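Local coordinates for Serine/threonine-protein kinase Tel1 (Chaetomium thermophilum, PDB 6SKY), which is a protein kinase of the ATM subfamily that probably senses DNA damage and activates checkpoint signalling, at residues A[1759-1762]-A[1763-1766]; A[1665-1669]-A[1670-1674]. All blocks are in the same frame, centred on the assembly; numbering follows the deposited sequence.

How the contacts relate
Both contacts are helix starts, where a loop runs into the first turn of an alpha-helix. Contact 2 comes first along the chain and opens helix 1670-1684. Contact 1 follows and opens helix 1762-1771. Their centres lie 24 Å apart, their nearest atoms about 11 Å apart, and they do not touch. They share neighbours: each meets helices 1793-1808 and 1836-1849. Contact 1 reaches Phe1798 and Leu1842, and contact 2 reaches His1803 and Tyr1848. Two separate helix starts are thus packed on the same later pair of helices within a helical region of Tel1, consistent with the alpha-solenoid architecture of this kinase family. Both lie away from the nucleotide and magnesium sites.

Contact 1. Residues A[1759-1762]-A[1763-1766]; sequences NPNW and SQHL
The backbone carbonyls of Asn1761 and Trp1762 accept from His1765 N and Leu1766 N, four residues on, and so close the first turn of helix 1762-1771. The motif is a helix N-terminus with Asn1761 at the N-cap, although its side chain makes no capping bond. The bond from Leu1766 N to Trp1762 O is 2.9 Å long. That from His1765 N to Asn1761 O is 3.2 Å. Just before the helix, Trp1762 N bonds to Asn1759 O at 3.0 Å, which closes a beta turn through Pro1760 and Asn1761.

Trp1762 and Leu1766 carry the apolar side. Four residues apart on the helix and both with CG opposite the backbone N (chi1 168° and -177°), they run alongside each other. Leu1766 CD2 meets Trp1762 CZ2 at 3.5 Å, while Leu1766 CB lies over one face of the indole. Farther out, the indole meets the ring of Trp1827 edge-to-face and also touches Phe1798 and Leu1842. An alanine in place of Trp1762 is likely to open a gap beside Leu1766 CD2 and leave Trp1827 and Phe1798 without their ring partner.

The other side of the turn is polar and partly exposed. Asn1761 and Gln1764 point the same way, side by side, with their amide planes steeply inclined to each other. Asn1761 ND2 is 3.1 Å from Gln1764 OE1. The His1765 ring folds back over the N-cap residue. Asn1761 O sits over one imidazole face, offset toward the rim, and Asn1761 CB lies 3.6 Å from His1765 NE2.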
loop_
_atom_site.group_PDB
_atom_site.type_symbol
_atom_site.label_atom_id
_atom_site.label_comp_id
_atom_site.label_asym_id
_atom_site.label_seq_id
_atom_site.Cartn_x
_atom_site.Cartn_y
_atom_site.Cartn_z
ATOM N N ASN A 1759 -2.144 6.282 58.568
ATOM C CA ASN A 1759 -3.186 7.058 59.231
ATOM C C ASN A 1759 -3.192 8.490 58.708
ATOM O O ASN A 1759 -2.134 9.043 58.405
ATOM C CB ASN A 1759 -2.991 7.063 60.743
ATOM C CG ASN A 1759 -1.606 7.482 61.148
ATOM O OD1 ASN A 1759 -0.645 7.238 60.430
ATOM N ND2 ASN A 1759 -1.492 8.113 62.310
ATOM N N PRO A 1760 -4.360 9.110 58.611
ATOM C CA PRO A 1760 -4.463 10.410 57.937
ATOM C C PRO A 1760 -3.717 11.544 58.616
ATOM O O PRO A 1760 -3.828 12.694 58.186
ATOM C CB PRO A 1760 -5.972 10.675 57.934
ATOM C CG PRO A 1760 -6.588 9.336 58.061
ATOM C CD PRO A 1760 -5.681 8.570 58.958
ATOM N N ASN A 1761 -2.971 11.255 59.677
ATOM C CA ASN A 1761 -2.179 12.265 60.364
ATOM C C ASN A 1761 -0.707 11.888 60.407
ATOM O O ASN A 1761 0.008 12.274 61.328
ATOM C CB ASN A 1761 -2.708 12.500 61.775
ATOM C CG ASN A 1761 -4.041 13.204 61.784
ATOM O OD1 ASN A 1761 -5.059 12.624 62.151
ATOM N ND2 ASN A 1761 -4.042 14.465 61.384
ATOM N N TRP A 1762 -0.240 11.130 59.417
ATOM C CA TRP A 1762 1.172 10.777 59.364
ATOM C C TRP A 1762 2.033 12.017 59.193
ATOM O O TRP A 1762 3.046 12.188 59.879
ATOM C CB TRP A 1762 1.416 9.791 58.227
ATOM C CG TRP A 1762 2.853 9.585 57.891
ATOM C CD1 TRP A 1762 3.750 8.839 58.577
ATOM C CD2 TRP A 1762 3.553 10.118 56.766
ATOM N NE1 TRP A 1762 4.967 8.879 57.960
ATOM C CE2 TRP A 1762 4.870 9.660 56.842
ATOM C CE3 TRP A 1762 3.192 10.946 55.704
ATOM C CZ2 TRP A 1762 5.824 9.999 55.904
ATOM C CZ3 TRP A 1762 4.138 11.279 54.779
ATOM C CH2 TRP A 1762 5.438 10.809 54.882
ATOM N N SER A 1763 1.634 12.902 58.283
ATOM C CA SER A 1763 2.435 14.081 57.988
ATOM C C SER A 1763 2.572 14.980 59.204
ATOM O O SER A 1763 3.656 15.496 59.477
ATOM C CB SER A 1763 1.813 14.847 56.830
ATOM O OG SER A 1763 0.409 14.886 56.971
ATOM N N GLN A 1764 1.489 15.166 59.955
ATOM C CA GLN A 1764 1.517 16.064 61.103
ATOM C C GLN A 1764 2.413 15.526 62.209
ATOM O O GLN A 1764 3.250 16.253 62.758
ATOM C CB GLN A 1764 0.097 16.275 61.608
ATOM C CG GLN A 1764 0.007 16.762 63.020
ATOM C CD GLN A 1764 -1.408 16.715 63.535
ATOM O OE1 GLN A 1764 -2.359 16.715 62.759
ATOM N NE2 GLN A 1764 -1.557 16.661 64.850
ATOM N N HIS A 1765 2.263 14.244 62.534
ATOM C CA HIS A 1765 3.103 13.633 63.554
ATOM C C HIS A 1765 4.569 13.648 63.150
ATOM O O HIS A 1765 5.440 13.986 63.959
ATOM C CB HIS A 1765 2.632 12.209 63.818
ATOM C CG HIS A 1765 1.205 12.117 64.255
ATOM N ND1 HIS A 1765 0.586 13.110 64.981
ATOM C CD2 HIS A 1765 0.278 11.150 64.072
ATOM C CE1 HIS A 1765 -0.664 12.761 65.220
ATOM N NE2 HIS A 1765 -0.878 11.577 64.678
ATOM N N LEU A 1766 4.866 13.290 61.899
ATOM C CA LEU A 1766 6.257 13.249 61.460
ATOM C C LEU A 1766 6.860 14.642 61.393
ATOM O O LEU A 1766 8.032 14.831 61.730
ATOM C CB LEU A 1766 6.359 12.556 60.108
ATOM C CG LEU A 1766 7.771 12.374 59.569
ATOM C CD1 LEU A 1766 8.604 11.583 60.533
ATOM C CD2 LEU A 1766 7.721 11.680 58.251
#

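Contact 2. Residues A[1665-1669]-A[1670-1674]; sequences QGVGS and SEEGL
Glu1672 OE1 is gripped by two consecutive backbone N-H groups, those of Val1667 and Gly1668. Val1667 N donates at 2.8 Å to the syn lone pair of this oxygen, although the bond is bent, with an N-H...O angle of 143°. Gly1668 N donates at 3.2 Å and meets the same oxygen nearly along its C-O axis. The glutamate chain is extended beyond CG (chi2 -179°), which carries the carboxylate from the helix back to the loop. Both bonds end on this one oxygen and tie the loop backbone at Val1667 and Gly1668 to the first turn of the helix.

Val1667 crosses the glutamate at about a right angle. Its CG2 lies 3.4 Å from Glu1672 OE2. Gly1666 and Gly1668 both have positive phi, where a CB would crowd the carbonyl oxygen of the residue before. Helix 1710-1719 meets the glutamate as well, through Ala1715, Glu1718 and Ser1719.

Nearer the helix, Glu1671 bends at chi2 and brings OE1 to 3.4 Å from Ser1669 OG. Ser1670 turns elsewhere, and its OG is hydrogen-bonded to His1803 and Tyr1848. Gly1673 N makes a weak bond of 3.4 Å to Ser1669 O. The whole is a helix N-terminus with Ser1669 at the N-cap, where a first-turn glutamate reaches back to bind the N-H groups of the preceding loop.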
loop_
_atom_site.group_PDB
_atom_site.type_symbol
_atom_site.label_atom_id
_atom_site.label_comp_id
_atom_site.label_asym_id
_atom_site.label_seq_id
_atom_site.Cartn_x
_atom_site.Cartn_y
_atom_site.Cartn_z
ATOM N N GLN A 1665 9.685 32.153 47.022
ATOM C CA GLN A 1665 10.043 33.083 45.964
ATOM C C GLN A 1665 10.724 34.310 46.556
ATOM O O GLN A 1665 10.598 34.607 47.746
ATOM C CB GLN A 1665 8.804 33.494 45.165
ATOM C CG GLN A 1665 9.100 34.016 43.778
ATOM C CD GLN A 1665 7.842 34.258 42.982
ATOM O OE1 GLN A 1665 6.839 33.571 43.164
ATOM N NE2 GLN A 1665 7.881 35.247 42.097
ATOM N N GLY A 1666 11.435 35.038 45.700
ATOM C CA GLY A 1666 12.228 36.167 46.143
ATOM C C GLY A 1666 13.679 35.803 46.379
ATOM O O GLY A 1666 14.579 36.414 45.793
ATOM N N VAL A 1667 13.923 34.814 47.239
ATOM C CA VAL A 1667 15.255 34.269 47.454
ATOM C C VAL A 1667 15.336 32.805 47.047
ATOM O O VAL A 1667 16.319 32.380 46.429
ATOM C CB VAL A 1667 15.705 34.449 48.922
ATOM C CG1 VAL A 1667 16.964 33.646 49.206
ATOM C CG2 VAL A 1667 15.935 35.922 49.227
ATOM N N GLY A 1668 14.312 32.023 47.361
ATOM C CA GLY A 1668 14.283 30.625 47.004
ATOM C C GLY A 1668 14.606 29.664 48.121
ATOM O O GLY A 1668 14.965 28.519 47.836
ATOM N N SER A 1669 14.485 30.084 49.371
ATOM C CA SER A 1669 14.822 29.248 50.509
ATOM C C SER A 1669 13.565 28.698 51.160
ATOM O O SER A 1669 12.455 29.171 50.923
ATOM C CB SER A 1669 15.637 30.040 51.528
ATOM O OG SER A 1669 15.025 31.286 51.805
ATOM N N SER A 1670 13.758 27.678 51.995
ATOM C CA SER A 1670 12.648 27.111 52.743
ATOM C C SER A 1670 12.160 28.038 53.842
ATOM O O SER A 1670 10.997 27.942 54.241
ATOM C CB SER A 1670 13.054 25.776 53.347
ATOM O OG SER A 1670 13.431 24.870 52.337
ATOM N N GLU A 1671 13.014 28.931 54.344
ATOM C CA GLU A 1671 12.563 29.875 55.358
ATOM C C GLU A 1671 11.513 30.817 54.798
ATOM O O GLU A 1671 10.513 31.100 55.461
ATOM C CB GLU A 1671 13.741 30.667 55.915
ATOM C CG GLU A 1671 14.737 29.840 56.690
ATOM C CD GLU A 1671 15.996 29.549 55.894
ATOM O OE1 GLU A 1671 16.005 29.815 54.675
ATOM O OE2 GLU A 1671 16.980 29.058 56.490
ATOM N N GLU A 1672 11.717 31.315 53.580
ATOM C CA GLU A 1672 10.695 32.139 52.951
ATOM C C GLU A 1672 9.422 31.347 52.707
ATOM O O GLU A 1672 8.319 31.888 52.816
ATOM C CB GLU A 1672 11.211 32.716 51.641
ATOM C CG GLU A 1672 12.081 33.933 51.802
ATOM C CD GLU A 1672 12.534 34.483 50.474
ATOM O OE1 GLU A 1672 12.657 33.691 49.519
ATOM O OE2 GLU A 1672 12.758 35.707 50.374
ATOM N N GLY A 1673 9.550 30.065 52.381
ATOM C CA GLY A 1673 8.366 29.255 52.170
ATOM C C GLY A 1673 7.550 29.101 53.434
ATOM O O GLY A 1673 6.327 29.257 53.424
ATOM N N LEU A 1674 8.222 28.815 54.547
ATOM C CA LEU A 1674 7.516 28.702 55.817
ATOM C C LEU A 1674 6.950 30.040 56.259
ATOM O O LEU A 1674 5.852 30.094 56.819
ATOM C CB LEU A 1674 8.435 28.138 56.887
ATOM C CG LEU A 1674 8.459 26.624 56.944
ATOM C CD1 LEU A 1674 9.248 26.192 58.132
ATOM C CD2 LEU A 1674 7.056 26.107 57.022
#